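GDP-perosamine synthase (Caulobacter crescentus, PDB 3BN1) catalyses the pyridoxal-phosphate-dependent transfer of an amino group from L-glutamate to GDP-4-keto-6-deoxy-D-mannose, giving GDP-perosamine for bacterial O-antigen synthesis. Local coordinates at residues A121-T124 / P125-A129. Residues are numbered along the deposited sequence; the frame is centred on the assembly and turned at random.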
loop_
_atom_site.group_PDB
_atom_site.type_symbol
_atom_site.label_atom_id
_atom_site.label_comp_id
_atom_site.label_asym_id
_atom_site.label_seq_id
_atom_site.Cartn_x
_atom_site.Cartn_y
_atom_site.Cartn_z
ATOM N N ALA A 121 18.560 18.593 23.345
ATOM C CA ALA A 121 19.903 18.732 22.850
ATOM C C ALA A 121 19.960 18.228 21.417
ATOM O O ALA A 121 20.991 18.342 20.759
ATOM C CB ALA A 121 20.797 17.870 23.705
ATOM N N LEU A 122 18.885 17.616 20.932
ATOM C CA LEU A 122 18.965 17.103 19.537
ATOM C C LEU A 122 18.301 18.057 18.552
ATOM O O LEU A 122 18.374 17.897 17.294
ATOM C CB LEU A 122 18.251 15.749 19.436
ATOM C CG LEU A 122 19.024 14.627 20.155
ATOM C CD1 LEU A 122 18.130 13.373 20.002
ATOM C CD2 LEU A 122 20.305 14.433 19.452
ATOM N N ILE A 123 17.612 19.026 19.151
ATOM C CA ILE A 123 16.888 20.022 18.337
ATOM C C ILE A 123 17.876 20.947 17.623
ATOM O O ILE A 123 18.853 21.349 18.233
ATOM C CB ILE A 123 15.714 20.762 19.086
ATOM C CG1 ILE A 123 14.748 19.718 19.701
ATOM C CG2 ILE A 123 14.947 21.671 18.107
ATOM C CD1 ILE A 123 13.694 20.269 20.716
ATOM N N THR A 124 17.632 21.222 16.339
ATOM C CA THR A 124 18.457 22.093 15.496
ATOM C C THR A 124 17.528 22.899 14.626
ATOM O O THR A 124 16.354 22.667 14.626
ATOM C CB THR A 124 19.361 21.282 14.555
ATOM O OG1 THR A 124 18.608 20.825 13.428
ATOM C CG2 THR A 124 19.939 20.168 15.362
ATOM N N PRO A 125 18.064 23.823 13.851
ATOM C CA PRO A 125 17.227 24.613 12.954
ATOM C C PRO A 125 16.395 23.791 11.984
ATOM O O PRO A 125 15.418 24.304 11.427
ATOM C CB PRO A 125 18.276 25.395 12.146
ATOM C CG PRO A 125 19.354 25.641 13.116
ATOM C CD PRO A 125 19.462 24.298 13.855
ATOM N N ARG A 126 16.839 22.560 11.721
ATOM C CA ARG A 126 16.202 21.668 10.760
ATOM C C ARG A 126 15.066 20.820 11.328
ATOM O O ARG A 126 14.230 20.260 10.597
ATOM C CB ARG A 126 17.273 20.757 10.195
ATOM C CG ARG A 126 18.079 21.482 9.064
ATOM C CD ARG A 126 19.552 20.991 8.867
ATOM N NE ARG A 126 20.327 21.136 10.101
ATOM C CZ ARG A 126 20.961 22.231 10.533
ATOM N NH1 ARG A 126 21.582 22.181 11.711
ATOM N NH2 ARG A 126 21.001 23.368 9.834
ATOM N N THR A 127 15.031 20.698 12.645
ATOM C CA THR A 127 13.986 19.848 13.185
ATOM C C THR A 127 12.586 20.360 12.896
ATOM O O THR A 127 12.249 21.553 13.104
ATOM C CB THR A 127 14.109 19.822 14.668
ATOM O OG1 THR A 127 15.485 19.550 14.947
ATOM C CG2 THR A 127 13.179 18.766 15.263
ATOM N N LYS A 128 11.744 19.449 12.429
ATOM C CA LYS A 128 10.367 19.842 12.148
ATOM C C LYS A 128 9.391 19.050 13.052
ATOM O O LYS A 128 8.290 19.519 13.318
ATOM C CB LYS A 128 10.066 19.525 10.670
ATOM C CG LYS A 128 9.954 20.765 9.716
ATOM C CD LYS A 128 10.646 22.038 10.216
ATOM C CE LYS A 128 11.424 22.778 9.127
ATOM N NZ LYS A 128 12.872 22.318 9.077
ATOM N N ALA A 129 9.803 17.858 13.500
ATOM C CA ALA A 129 8.936 16.971 14.241
ATOM C C ALA A 129 9.709 15.974 15.053
ATOM O O ALA A 129 10.902 15.745 14.812
ATOM C CB ALA A 129 8.054 16.171 13.273
HETATM O O HOH W 1 16.742 17.469 14.798
HETATM O O HOH W 2 13.500 23.591 14.616
#
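Thr127 folds its hydroxyl back onto the backbone of Thr124 across a type I beta turn, Thr124-Pro125-Arg126-Thr127, which leads the chain from the 3-10 residues at 121-122 into strand 127-130 of the large mixed sheet in this DegT/DnrJ/EryC1-family aminotransferase. Main chain closes the turn through Thr127 N and Thr124 O, 3.1 Å apart. The Thr127 side chain answers from the far end: with OG1 beside its own backbone N (chi1 -49°), the hydroxyl reaches back to accept Thr124 N in a nearly straight bond of 3.1 Å, 166° at the hydrogen. Thr124 is thus gripped at both its backbone N and its O by the last residue of the turn.

The Thr124 hydroxyl serves another donor. Placed between backbone N and carbonyl carbon (chi1 79°), OG1 leans forward over the Pro125 nitrogen and accepts Arg126 N at 3.0 Å, while also hydrogen-bonding to Glu80 on the neighbouring parallel strand 80-84. The Arg126 chain bends at chi3, bringing its guanidinium obliquely near the same hydroxyl, and NE forms a salt bridge with Glu80; one carboxylate therefore ties both side chains to the adjoining strand.

Next to the hydrogen-bonded turn, Ile123 and Thr127 cross at about a right angle, the CG2 branch of Ile123 lying 4.0 Å from Thr127 CB, and both side chains also rest on Leu154. Past the turn, Lys128 curls back so that NZ donates to Arg126 O and pairs with Asp79. One water donates to Leu122 O, though its approach to Thr127 OG1 is doubtfully short at 2.4 Å; another bridges Thr124 O, at 3.0 Å, and Thr127 O, at 2.8 Å.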